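DUF3887 domain-containing protein (Ruminococcus gnavus, PDB 4HYZ) is of unknown function but has a helix-covered, curved antiparallel sheet as in the NTF2-like clan, consistent with a small binding or catalytic domain. Local coordinates at residues A[10-16]-A[103-107]; A[24-28]-A[88-92]; A[55-59]-A[110-114]; A[2-8]-A[73-77]. One frame throughout, in Å; residues are numbered along the deposited sequence.

Contact 1: A[10-16]-A[103-107]; sequences GFDKETV and YDEDM. With SO4 (sulfate ion), chain K; SO4 (sulfate ion), chain M.
The ring of Phe11 slots in beside the turn 104-107, bordered by Glu105 over one face and Met107 at the rim. The carboxylate of Glu105 lies at a slant to the ring, their planes 31° apart, with OE1 above one face and OE2 3.3 Å from Phe11 CE1. CG of Phe11 stands anti to its carbonyl carbon (chi1 -69°), which sends the ring out toward the turn. There CE2 comes 3.2 Å from the backbone O of Asp104, close to the ring plane, where the slightly positive ring hydrogens suit a carbonyl oxygen. Met107, a selenomethionine, adds a Met-aromatic contact, its SE at the edge 5.0 Å from the Phe11 centroid. Bent at both chi2 and chi3, its chain brings CE over the centre of the Tyr103 ring and to 4.1 Å from Val16 CG2. With an alanine at Phe11, a gap is likely to open beside the turn, leaving Met107 SE and the Asp104 carbonyl without their aromatic neighbour. Tyr103 OH is hydrogen-bonded to Asp23, farther along the same helix. Lys13 NZ binds two sulfates, probably from the crystallisation liquor. Asp12 starts the helix as its N-cap, accepting from Thr15 N at 3.3 Å, while across the contact a type I beta turn from Asp104 to Met107 links the last two strands of the sheet, consistent with the NTF2-like clan.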
loop_
_atom_site.group_PDB
_atom_site.type_symbol
_atom_site.label_atom_id
_atom_site.label_comp_id
_atom_site.label_asym_id
_atom_site.label_seq_id
_atom_site.Cartn_x
_atom_site.Cartn_y
_atom_site.Cartn_z
ATOM N N GLY A 10 16.352 4.369 -3.661
ATOM C CA GLY A 10 17.477 3.779 -4.378
ATOM C C GLY A 10 17.077 2.700 -5.361
ATOM O O GLY A 10 17.906 2.250 -6.134
ATOM N N PHE A 11 15.826 2.231 -5.295
ATOM C CA PHE A 11 15.307 1.241 -6.235
ATOM C C PHE A 11 14.355 1.919 -7.224
ATOM O O PHE A 11 13.715 2.908 -6.876
ATOM C CB PHE A 11 14.541 0.120 -5.499
ATOM C CG PHE A 11 15.372 -0.801 -4.658
ATOM C CD1 PHE A 11 15.607 -0.516 -3.311
ATOM C CD2 PHE A 11 15.888 -1.984 -5.190
ATOM C CE1 PHE A 11 16.370 -1.373 -2.520
ATOM C CE2 PHE A 11 16.672 -2.841 -4.396
ATOM C CZ PHE A 11 16.900 -2.534 -3.064
ATOM N N ASP A 12 14.222 1.392 -8.446
ATOM C CA ASP A 12 13.213 1.986 -9.325
ATOM C C ASP A 12 12.481 0.868 -10.018
ATOM O O ASP A 12 13.049 -0.196 -10.249
ATOM C CB ASP A 12 13.769 3.051 -10.274
ATOM C CG ASP A 12 14.483 2.494 -11.437
ATOM O OD1 ASP A 12 15.689 2.225 -11.301
ATOM O OD2 ASP A 12 13.827 2.278 -12.482
ATOM N N LYS A 13 11.202 1.087 -10.298
ATOM C CA LYS A 13 10.287 0.058 -10.810
ATOM C C LYS A 13 10.771 -0.624 -12.091
ATOM O O LYS A 13 10.797 -1.844 -12.143
ATOM C CB LYS A 13 8.885 0.627 -11.032
ATOM C CG LYS A 13 8.156 0.977 -9.743
ATOM C CD LYS A 13 6.782 1.514 -10.077
ATOM C CE LYS A 13 6.182 2.364 -8.980
ATOM N NZ LYS A 13 4.894 3.011 -9.411
ATOM N N GLU A 14 11.134 0.157 -13.098
ATOM C CA GLU A 14 11.595 -0.310 -14.400
ATOM C C GLU A 14 12.831 -1.225 -14.252
ATOM O O GLU A 14 12.835 -2.296 -14.832
ATOM C CB GLU A 14 11.894 0.927 -15.284
ATOM C CG GLU A 14 12.051 0.671 -16.773
ATOM C CD GLU A 14 12.587 1.840 -17.597
ATOM O OE1 GLU A 14 13.058 2.843 -17.009
ATOM O OE2 GLU A 14 12.587 1.718 -18.843
ATOM N N THR A 15 13.835 -0.838 -13.441
ATOM C CA THR A 15 15.045 -1.635 -13.200
ATOM C C THR A 15 14.665 -2.953 -12.525
ATOM O O THR A 15 15.181 -4.002 -12.898
ATOM C CB THR A 15 16.031 -0.841 -12.334
ATOM O OG1 THR A 15 16.321 0.342 -13.032
ATOM C CG2 THR A 15 17.354 -1.579 -12.077
ATOM N N VAL A 16 13.780 -2.882 -11.522
ATOM C CA VAL A 16 13.372 -4.059 -10.769
ATOM C C VAL A 16 12.586 -5.009 -11.666
ATOM O O VAL A 16 12.905 -6.194 -11.654
ATOM C CB VAL A 16 12.595 -3.691 -9.489
ATOM C CG1 VAL A 16 11.956 -4.940 -8.830
ATOM C CG2 VAL A 16 13.532 -2.978 -8.514
ATOM N N TYR A 103 15.498 -8.010 -3.826
ATOM C CA TYR A 103 16.841 -7.590 -4.185
ATOM C C TYR A 103 17.474 -6.726 -3.143
ATOM O O TYR A 103 16.791 -5.938 -2.475
ATOM C CB TYR A 103 16.775 -6.758 -5.500
ATOM C CG TYR A 103 16.359 -7.579 -6.706
ATOM C CD1 TYR A 103 17.281 -8.370 -7.386
ATOM C CD2 TYR A 103 15.031 -7.588 -7.149
ATOM C CE1 TYR A 103 16.908 -9.123 -8.501
ATOM C CE2 TYR A 103 14.651 -8.324 -8.275
ATOM C CZ TYR A 103 15.593 -9.103 -8.938
ATOM O OH TYR A 103 15.248 -9.881 -10.013
ATOM N N ASP A 104 18.807 -6.765 -3.101
ATOM C CA ASP A 104 19.539 -5.784 -2.322
ATOM C C ASP A 104 19.766 -4.574 -3.269
ATOM O O ASP A 104 19.381 -4.632 -4.463
ATOM C CB ASP A 104 20.831 -6.374 -1.717
ATOM C CG ASP A 104 21.942 -6.771 -2.673
ATOM O OD1 ASP A 104 21.792 -6.557 -3.905
ATOM O OD2 ASP A 104 22.987 -7.212 -2.193
ATOM N N GLU A 105 20.367 -3.485 -2.762
ATOM C CA GLU A 105 20.556 -2.276 -3.572
ATOM C C GLU A 105 21.475 -2.518 -4.785
ATOM O O GLU A 105 21.357 -1.780 -5.770
ATOM C CB GLU A 105 21.093 -1.111 -2.715
ATOM C CG GLU A 105 20.046 -0.527 -1.772
ATOM C CD GLU A 105 19.111 0.536 -2.324
ATOM O OE1 GLU A 105 19.161 0.802 -3.545
ATOM O OE2 GLU A 105 18.286 1.066 -1.540
ATOM N N ASP A 106 22.369 -3.544 -4.721
ATOM C CA ASP A 106 23.244 -3.907 -5.854
ATOM C C ASP A 106 22.492 -4.717 -6.905
ATOM O O ASP A 106 23.091 -5.151 -7.883
ATOM C CB ASP A 106 24.496 -4.665 -5.387
ATOM C CG ASP A 106 25.482 -3.787 -4.641
ATOM O OD1 ASP A 106 25.318 -2.548 -4.669
ATOM O OD2 ASP A 106 26.423 -4.336 -4.034
HETATM N N MSE A 107 21.179 -4.946 -6.694
HETATM C CA MSE A 107 20.278 -5.637 -7.640
HETATM C C MSE A 107 20.622 -7.119 -7.812
HETATM O O MSE A 107 20.399 -7.726 -8.888
HETATM C CB MSE A 107 20.194 -4.891 -8.994
HETATM C CG MSE A 107 19.370 -3.576 -8.877
HETATM SE SE MSE A 107 17.559 -3.850 -8.189
HETATM C CE MSE A 107 16.848 -5.132 -9.470
HETATM S S SO4 K . 2.635 0.205 -7.442
HETATM O O1 SO4 K . 3.033 0.693 -8.763
HETATM O O2 SO4 K . 1.298 0.735 -7.138
HETATM O O3 SO4 K . 2.596 -1.280 -7.415
HETATM O O4 SO4 K . 3.593 0.638 -6.378
HETATM S S SO4 M . 4.904 5.400 -12.644
HETATM O O1 SO4 M . 4.723 3.936 -12.558
HETATM O O2 SO4 M . 5.934 5.721 -13.629
HETATM O O3 SO4 M . 3.637 5.985 -13.072
HETATM O O4 SO4 M . 5.335 5.963 -11.347
HETATM O O HOH W 1 19.674 -0.046 -6.286
#

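Contact 2: A[24-28]-A[88-92]; sequences IEIAQ and IVVKY
The helix segment 24-28 runs over strand 88-92 with their axes 12.3 Å apart at closest and their N-to-C directions 41° from parallel, a separation that the side chains must bridge. Ile24 does so with its far methyl: CD1 lies 3.5 Å from Ile88 CG2 and 3.9 Å from Val90 CG2. Against Val90 the approach is tip to tip, whereas Ile24 and Ile88 pass one another in opposite directions. CG1 of Ile24 is anti to the carbonyl carbon (chi1 -71°), which, with CD1 extended beyond CG1, carries the methyl across to the strand. Beta-branched residues suit both sides, presenting methyl groups close to the backbone to fill the space between helix and strand. Helices laid over the face of a curved antiparallel sheet are found in the NTF2-like fold, and here helix 13-28 is one of those that cover it, with 49-60 beside it. One turn after Ile24 the chemistry becomes polar. The extended chain of Gln28 brings NE2 to Tyr92 OH in a hydrogen bond modelled as very short, 2.5 Å, with an N-H...O angle of 145°. The phenol oxygen lies in the amide plane, and NE2 sits at the edge of the ring, the two planes steeply inclined. Were Gln28 a leucine, the hydroxyl of Tyr92 would lose this donor and is likely to rely on its other partner, Tyr99 OH on the neighbouring strand, with the ring freer to turn. Val90 CG1 packs 4.0 Å from Gln28 NE2.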
loop_
_atom_site.group_PDB
_atom_site.type_symbol
_atom_site.label_atom_id
_atom_site.label_comp_id
_atom_site.label_asym_id
_atom_site.label_seq_id
_atom_site.Cartn_x
_atom_site.Cartn_y
_atom_site.Cartn_z
ATOM N N ILE A 24 13.839 -14.585 -13.734
ATOM C CA ILE A 24 12.875 -15.689 -13.868
ATOM C C ILE A 24 13.250 -16.508 -15.117
ATOM O O ILE A 24 13.158 -17.731 -15.078
ATOM C CB ILE A 24 11.402 -15.213 -13.865
ATOM C CG1 ILE A 24 11.021 -14.745 -12.449
ATOM C CG2 ILE A 24 10.432 -16.309 -14.383
ATOM C CD1 ILE A 24 9.830 -13.789 -12.429
ATOM N N GLU A 25 13.728 -15.848 -16.188
ATOM C CA GLU A 25 14.196 -16.552 -17.389
ATOM C C GLU A 25 15.412 -17.410 -17.062
ATOM O O GLU A 25 15.513 -18.513 -17.556
ATOM C CB GLU A 25 14.544 -15.579 -18.514
ATOM C CG GLU A 25 13.335 -14.915 -19.152
ATOM C CD GLU A 25 13.649 -13.632 -19.907
ATOM O OE1 GLU A 25 14.797 -13.128 -19.836
ATOM O OE2 GLU A 25 12.700 -13.076 -20.496
ATOM N N ILE A 26 16.319 -16.930 -16.212
ATOM C CA ILE A 26 17.507 -17.701 -15.793
ATOM C C ILE A 26 17.029 -18.902 -14.952
ATOM O O ILE A 26 17.559 -19.988 -15.120
ATOM C CB ILE A 26 18.564 -16.814 -15.066
ATOM C CG1 ILE A 26 19.240 -15.790 -16.050
ATOM C CG2 ILE A 26 19.636 -17.673 -14.391
ATOM C CD1 ILE A 26 19.659 -14.309 -15.277
ATOM N N ALA A 27 16.018 -18.720 -14.071
ATOM C CA ALA A 27 15.450 -19.830 -13.285
ATOM C C ALA A 27 14.811 -20.884 -14.207
ATOM O O ALA A 27 15.041 -22.074 -14.012
ATOM C CB ALA A 27 14.413 -19.312 -12.298
ATOM N N GLN A 28 14.078 -20.442 -15.248
ATOM C CA GLN A 28 13.443 -21.371 -16.202
ATOM C C GLN A 28 14.454 -22.102 -17.097
ATOM O O GLN A 28 14.098 -23.125 -17.673
ATOM C CB GLN A 28 12.417 -20.657 -17.097
ATOM C CG GLN A 28 11.171 -20.165 -16.354
ATOM C CD GLN A 28 10.363 -19.181 -17.169
ATOM O OE1 GLN A 28 10.774 -18.663 -18.233
ATOM N NE2 GLN A 28 9.194 -18.880 -16.677
ATOM N N ILE A 88 5.501 -10.592 -9.342
ATOM C CA ILE A 88 5.278 -10.491 -10.788
ATOM C C ILE A 88 4.510 -11.717 -11.267
ATOM O O ILE A 88 4.781 -12.841 -10.847
ATOM C CB ILE A 88 6.610 -10.253 -11.574
ATOM C CG1 ILE A 88 6.392 -10.127 -13.119
ATOM C CG2 ILE A 88 7.690 -11.276 -11.211
ATOM C CD1 ILE A 88 7.635 -9.581 -13.899
ATOM N N VAL A 89 3.506 -11.467 -12.095
ATOM C CA VAL A 89 2.675 -12.505 -12.684
ATOM C C VAL A 89 3.430 -13.125 -13.848
ATOM O O VAL A 89 3.938 -12.404 -14.706
ATOM C CB VAL A 89 1.292 -11.963 -13.142
ATOM C CG1 VAL A 89 0.498 -13.027 -13.893
ATOM C CG2 VAL A 89 0.498 -11.438 -11.960
ATOM N N VAL A 90 3.517 -14.451 -13.866
ATOM C CA VAL A 90 4.106 -15.189 -14.983
ATOM C C VAL A 90 2.983 -16.088 -15.517
ATOM O O VAL A 90 2.405 -16.889 -14.772
ATOM C CB VAL A 90 5.414 -15.937 -14.657
ATOM C CG1 VAL A 90 5.980 -16.568 -15.911
ATOM C CG2 VAL A 90 6.443 -14.988 -14.040
ATOM N N LYS A 91 2.610 -15.868 -16.771
ATOM C CA LYS A 91 1.511 -16.623 -17.400
ATOM C C LYS A 91 2.074 -17.838 -18.140
ATOM O O LYS A 91 2.886 -17.678 -19.047
ATOM C CB LYS A 91 0.674 -15.730 -18.352
ATOM C CG LYS A 91 0.372 -14.336 -17.793
ATOM C CD LYS A 91 -0.528 -13.523 -18.709
ATOM C CE LYS A 91 -1.006 -12.254 -18.054
ATOM N NZ LYS A 91 -1.705 -11.372 -19.019
ATOM N N TYR A 92 1.727 -19.043 -17.664
ATOM C CA TYR A 92 2.113 -20.320 -18.286
ATOM C C TYR A 92 0.882 -20.907 -18.946
ATOM O O TYR A 92 -0.235 -20.436 -18.687
ATOM C CB TYR A 92 2.704 -21.312 -17.266
ATOM C CG TYR A 92 4.003 -20.862 -16.633
ATOM C CD1 TYR A 92 5.218 -21.028 -17.289
ATOM C CD2 TYR A 92 4.021 -20.294 -15.361
ATOM C CE1 TYR A 92 6.415 -20.584 -16.722
ATOM C CE2 TYR A 92 5.210 -19.880 -14.770
ATOM C CZ TYR A 92 6.409 -20.029 -15.451
ATOM O OH TYR A 92 7.584 -19.605 -14.865
#

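Contact 3: A[55-59]-A[110-114]; sequences YLKIL and VSFTM
Tyr55 and Phe112 form a T-shaped (edge-to-face) pair that joins helix 49-60 to the last strand of the antiparallel sheet, the C-terminal edge strand of a domain consistent with the NTF2-like fold. The Phe112 edge is directed at the Tyr55 face, with ring planes 85° apart and centroids separated by 5.8 Å. The closest carbons, Phe112 CE1 and Tyr55 CZ, are 4.3 Å apart, and CE1 lies toward the rim of that face. On the opposite face of the Tyr55 ring sits Leu59 CB, one helical turn later, so the ring is held between its own helix and the strand. A tyrosine is well suited here: its flat ring packs on carbon while its OH reaches a polar partner, Tyr99 OH, beyond it. Phe112 has a second edge-to-face partner in Trp35.

A Met-aromatic contact comes next. SE of Met114, a selenomethionine at the end of the chain, is 5.0 Å from the Tyr55 centroid and oblique to the ring. Its CG meets the ring edge in plane, 3.8 Å from Tyr55 CE1.

Apolar packing completes the join. CG of Met114 is anti to the backbone N (chi1 -160°), and the rest of the chain is extended, carrying it along the helix with its side chain at about a right angle to those of Tyr55 and Leu59. A long, flexible, unbranched residue can in this way touch several residues along one side of the helix: SE lies 3.7 Å from Ile58 CG2, and the terminal CE sits 3.9 Å from Leu59 CD1.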
loop_
_atom_site.group_PDB
_atom_site.type_symbol
_atom_site.label_atom_id
_atom_site.label_comp_id
_atom_site.label_asym_id
_atom_site.label_seq_id
_atom_site.Cartn_x
_atom_site.Cartn_y
_atom_site.Cartn_z
ATOM N N TYR A 55 11.916 -26.826 -7.328
ATOM C CA TYR A 55 11.262 -25.737 -8.051
ATOM C C TYR A 55 11.061 -26.138 -9.544
ATOM O O TYR A 55 9.989 -25.899 -10.103
ATOM C CB TYR A 55 12.058 -24.418 -7.918
ATOM C CG TYR A 55 11.835 -23.467 -9.074
ATOM C CD1 TYR A 55 10.663 -22.719 -9.175
ATOM C CD2 TYR A 55 12.788 -23.332 -10.088
ATOM C CE1 TYR A 55 10.441 -21.864 -10.258
ATOM C CE2 TYR A 55 12.571 -22.487 -11.179
ATOM C CZ TYR A 55 11.407 -21.739 -11.250
ATOM O OH TYR A 55 11.207 -20.903 -12.320
ATOM N N LEU A 56 12.081 -26.754 -10.163
ATOM C CA LEU A 56 12.024 -27.186 -11.563
ATOM C C LEU A 56 10.928 -28.233 -11.772
ATOM O O LEU A 56 10.243 -28.185 -12.792
ATOM C CB LEU A 56 13.376 -27.722 -12.057
ATOM C CG LEU A 56 14.569 -26.730 -12.146
ATOM C CD1 LEU A 56 15.770 -27.424 -12.765
ATOM C CD2 LEU A 56 14.219 -25.458 -12.952
ATOM N N LYS A 57 10.740 -29.150 -10.791
ATOM C CA LYS A 57 9.688 -30.175 -10.800
ATOM C C LYS A 57 8.289 -29.510 -10.862
ATOM O O LYS A 57 7.479 -29.870 -11.713
ATOM C CB LYS A 57 9.794 -31.085 -9.552
ATOM C CG LYS A 57 10.692 -32.303 -9.712
ATOM N N ILE A 58 8.047 -28.505 -10.002
ATOM C CA ILE A 58 6.786 -27.752 -9.943
ATOM C C ILE A 58 6.638 -26.899 -11.219
ATOM O O ILE A 58 5.540 -26.827 -11.776
ATOM C CB ILE A 58 6.692 -26.896 -8.628
ATOM C CG1 ILE A 58 6.702 -27.812 -7.381
ATOM C CG2 ILE A 58 5.442 -26.013 -8.611
ATOM C CD1 ILE A 58 7.290 -27.178 -6.123
ATOM N N LEU A 59 7.744 -26.277 -11.682
ATOM C CA LEU A 59 7.789 -25.447 -12.892
ATOM C C LEU A 59 7.365 -26.239 -14.130
ATOM O O LEU A 59 6.556 -25.727 -14.909
ATOM C CB LEU A 59 9.189 -24.819 -13.112
ATOM C CG LEU A 59 9.399 -24.030 -14.433
ATOM C CD1 LEU A 59 8.543 -22.771 -14.469
ATOM C CD2 LEU A 59 10.865 -23.699 -14.655
ATOM N N VAL A 110 18.000 -11.676 -2.948
ATOM C CA VAL A 110 18.111 -12.072 -1.542
ATOM C C VAL A 110 17.027 -13.122 -1.288
ATOM O O VAL A 110 17.047 -13.807 -0.270
ATOM C CB VAL A 110 18.047 -10.903 -0.516
ATOM C CG1 VAL A 110 19.262 -9.987 -0.646
ATOM C CG2 VAL A 110 16.747 -10.113 -0.641
ATOM N N SER A 111 16.081 -13.239 -2.228
ATOM C CA SER A 111 14.920 -14.135 -2.103
ATOM C C SER A 111 14.303 -14.382 -3.471
ATOM O O SER A 111 14.218 -13.475 -4.296
ATOM C CB SER A 111 13.880 -13.515 -1.163
ATOM O OG SER A 111 12.788 -14.397 -0.986
ATOM N N PHE A 112 13.853 -15.603 -3.694
ATOM C CA PHE A 112 13.232 -16.014 -4.951
ATOM C C PHE A 112 12.229 -17.084 -4.620
ATOM O O PHE A 112 12.633 -18.156 -4.176
ATOM C CB PHE A 112 14.296 -16.526 -5.960
ATOM C CG PHE A 112 13.761 -16.882 -7.340
ATOM C CD1 PHE A 112 13.079 -18.076 -7.556
ATOM C CD2 PHE A 112 13.992 -16.050 -8.431
ATOM C CE1 PHE A 112 12.598 -18.408 -8.822
ATOM C CE2 PHE A 112 13.509 -16.384 -9.701
ATOM C CZ PHE A 112 12.786 -17.544 -9.879
ATOM N N THR A 113 10.937 -16.812 -4.839
ATOM C CA THR A 113 9.862 -17.774 -4.526
ATOM C C THR A 113 8.838 -17.815 -5.656
ATOM O O THR A 113 8.393 -16.776 -6.147
ATOM C CB THR A 113 9.212 -17.407 -3.177
ATOM O OG1 THR A 113 10.160 -17.680 -2.152
ATOM C CG2 THR A 113 7.954 -18.192 -2.889
HETATM N N MSE A 114 8.462 -19.022 -6.044
HETATM C CA MSE A 114 7.450 -19.266 -7.052
HETATM C C MSE A 114 6.069 -19.222 -6.421
HETATM O O MSE A 114 5.908 -19.728 -5.288
HETATM O OXT MSE A 114 5.133 -18.753 -7.094
HETATM C CB MSE A 114 7.681 -20.615 -7.700
HETATM C CG MSE A 114 7.011 -20.728 -9.019
HETATM SE SE MSE A 114 6.636 -22.545 -9.389
HETATM C CE MSE A 114 6.281 -22.295 -11.300
#

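Contact 4: A[2-8]-A[73-77]; sequences EILKELP and YLGQI
Four backbone hydrogen bonds pair Glu2 with Ile77 and Leu4 with Gly75. Glu2 N reaches Ile77 O at 2.9 Å, and Ile77 N answers to Glu2 O. In the second pair Leu4 N to Gly75 O is 2.8 Å, and Gly75 N returns the bond to Leu4 O at 3.0 Å. Between them Ile3 and Gln76 make a non-hydrogen-bonded pair, and Gln76 CA adds a CA-H...O contact to Glu2 O. This antiparallel pairing adds the short strand 2-4 to the edge of the sheet alongside the long strand 65-78. Glycine suits position 75, because a CB there would collide with Pro8 CD and Glu6 O where the chain after the strand folds back over it. Pro8 CD lies 3.9 Å from Gly75 CA in that fold.

Farther out, Gln76, with CG anti to the backbone N (chi1 -174°) and an extended chain, runs alongside Ile3 off the same face, its CG 4.0 Å from Ile3 CD1. Leu4 CD1 meets Ile77 CD1 at 4.1 Å. Leu7 slants across Tyr73, its CG 3.9 Å from Tyr73 CB and its CD1 against the ring. Lys5 NZ turns to backbone oxygens of Lys5 and Tyr73 in the third subunit, while Glu6 OE1 accepts from Lys5 N of the fourth.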
loop_
_atom_site.group_PDB
_atom_site.type_symbol
_atom_site.label_atom_id
_atom_site.label_comp_id
_atom_site.label_asym_id
_atom_site.label_seq_id
_atom_site.Cartn_x
_atom_site.Cartn_y
_atom_site.Cartn_z
ATOM N N GLU A 2 11.296 -2.487 8.986
ATOM C CA GLU A 2 10.098 -1.951 8.329
ATOM C C GLU A 2 9.667 -2.788 7.132
ATOM O O GLU A 2 10.497 -3.235 6.355
ATOM C CB GLU A 2 10.341 -0.514 7.824
ATOM C CG GLU A 2 10.436 0.585 8.862
ATOM C CD GLU A 2 10.969 1.879 8.278
ATOM O OE1 GLU A 2 10.215 2.571 7.554
ATOM O OE2 GLU A 2 12.147 2.204 8.553
ATOM N N ILE A 3 8.359 -2.943 6.955
ATOM C CA ILE A 3 7.755 -3.549 5.776
ATOM C C ILE A 3 7.177 -2.376 5.021
ATOM O O ILE A 3 6.444 -1.567 5.615
ATOM C CB ILE A 3 6.709 -4.648 6.063
ATOM C CG1 ILE A 3 7.278 -5.732 7.005
ATOM C CG2 ILE A 3 6.195 -5.238 4.700
ATOM C CD1 ILE A 3 8.368 -6.666 6.403
ATOM N N LEU A 4 7.511 -2.269 3.732
ATOM C CA LEU A 4 7.057 -1.135 2.917
ATOM C C LEU A 4 6.123 -1.601 1.829
ATOM O O LEU A 4 6.316 -2.680 1.257
ATOM C CB LEU A 4 8.272 -0.372 2.294
ATOM C CG LEU A 4 9.404 0.094 3.232
ATOM C CD1 LEU A 4 10.544 0.744 2.420
ATOM C CD2 LEU A 4 8.894 1.082 4.294
ATOM N N LYS A 5 5.111 -0.793 1.540
ATOM C CA LYS A 5 4.135 -1.110 0.485
ATOM C C LYS A 5 4.502 -0.361 -0.820
ATOM O O LYS A 5 3.647 -0.052 -1.647
ATOM C CB LYS A 5 2.721 -0.837 0.969
ATOM C CG LYS A 5 2.185 -1.988 1.833
ATOM C CD LYS A 5 0.877 -1.652 2.520
ATOM C CE LYS A 5 0.553 -2.742 3.517
ATOM N NZ LYS A 5 -0.868 -2.699 3.950
ATOM N N GLU A 6 5.795 -0.165 -1.028
ATOM C CA GLU A 6 6.407 0.402 -2.262
ATOM C C GLU A 6 7.881 0.081 -2.212
ATOM O O GLU A 6 8.347 -0.422 -1.193
ATOM C CB GLU A 6 6.182 1.935 -2.414
ATOM C CG GLU A 6 6.833 2.778 -1.299
ATOM C CD GLU A 6 6.029 2.839 -0.017
ATOM O OE1 GLU A 6 4.795 3.057 -0.089
ATOM O OE2 GLU A 6 6.629 2.664 1.065
ATOM N N LEU A 7 8.629 0.375 -3.270
ATOM C CA LEU A 7 10.075 0.124 -3.213
ATOM C C LEU A 7 10.753 1.102 -2.243
ATOM O O LEU A 7 10.371 2.277 -2.216
ATOM C CB LEU A 7 10.718 0.285 -4.602
ATOM C CG LEU A 7 10.351 -0.757 -5.677
ATOM C CD1 LEU A 7 10.708 -0.208 -7.089
ATOM C CD2 LEU A 7 10.964 -2.145 -5.369
ATOM N N PRO A 8 11.846 0.699 -1.571
ATOM C CA PRO A 8 12.625 1.675 -0.789
ATOM C C PRO A 8 13.361 2.673 -1.682
ATOM O O PRO A 8 13.444 2.478 -2.898
ATOM C CB PRO A 8 13.662 0.801 -0.063
ATOM C CG PRO A 8 13.158 -0.607 -0.183
ATOM C CD PRO A 8 12.463 -0.641 -1.512
ATOM N N TYR A 73 4.977 -3.904 -6.300
ATOM C CA TYR A 73 6.244 -3.546 -5.662
ATOM C C TYR A 73 6.119 -3.396 -4.161
ATOM O O TYR A 73 5.158 -2.833 -3.664
ATOM C CB TYR A 73 6.816 -2.247 -6.297
ATOM C CG TYR A 73 7.028 -2.402 -7.788
ATOM C CD1 TYR A 73 8.198 -2.973 -8.290
ATOM C CD2 TYR A 73 6.040 -2.032 -8.701
ATOM C CE1 TYR A 73 8.391 -3.149 -9.662
ATOM C CE2 TYR A 73 6.225 -2.202 -10.079
ATOM C CZ TYR A 73 7.413 -2.748 -10.553
ATOM O OH TYR A 73 7.622 -2.946 -11.903
ATOM N N LEU A 74 7.116 -3.900 -3.437
ATOM C CA LEU A 74 7.153 -3.855 -1.978
ATOM C C LEU A 74 8.576 -3.602 -1.548
ATOM O O LEU A 74 9.483 -3.536 -2.376
ATOM C CB LEU A 74 6.624 -5.178 -1.362
ATOM C CG LEU A 74 5.176 -5.606 -1.689
ATOM C CD1 LEU A 74 4.939 -7.057 -1.279
ATOM C CD2 LEU A 74 4.174 -4.771 -0.898
ATOM N N GLY A 75 8.778 -3.441 -0.262
ATOM C CA GLY A 75 10.122 -3.183 0.249
ATOM C C GLY A 75 10.256 -3.600 1.688
ATOM O O GLY A 75 9.274 -3.956 2.362
ATOM N N GLN A 76 11.487 -3.587 2.151
ATOM C CA GLN A 76 11.803 -3.936 3.531
ATOM C C GLN A 76 13.089 -3.249 3.962
ATOM O O GLN A 76 14.036 -3.145 3.175
ATOM C CB GLN A 76 11.958 -5.469 3.674
ATOM C CG GLN A 76 12.138 -5.911 5.138
ATOM C CD GLN A 76 12.304 -7.405 5.341
ATOM O OE1 GLN A 76 12.264 -8.195 4.413
ATOM N NE2 GLN A 76 12.478 -7.829 6.579
ATOM N N ILE A 77 13.114 -2.801 5.200
ATOM C CA ILE A 77 14.291 -2.265 5.843
ATOM C C ILE A 77 14.608 -3.271 6.954
ATOM O O ILE A 77 13.756 -3.549 7.794
ATOM C CB ILE A 77 14.184 -0.784 6.285
ATOM C CG1 ILE A 77 14.055 0.093 5.014
ATOM C CG2 ILE A 77 15.452 -0.404 7.069
ATOM C CD1 ILE A 77 13.452 1.394 5.205
#

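Contact 2 is the buried one, whereas contact 3 lies at the surface and contacts 1 and 4 are partly buried. Helix 13-28 serves both contact 1, at its start, and contact 2, near its end. Contacts 2 and 3 are neighbours, their centres about 9 Å apart, and Ala27 packs against Tyr55 and Phe112; both set helices against the same sheet chiefly through side chains. Contact 4 instead joins two strands by backbone bonds, and it also faces other subunits. It touches contact 1 where Leu7 and Tyr73 meet the first turn of the helix. Aromatic rings with selenium neighbours characterise contacts 1 and 3, aliphatic methyls and one amide contact 2.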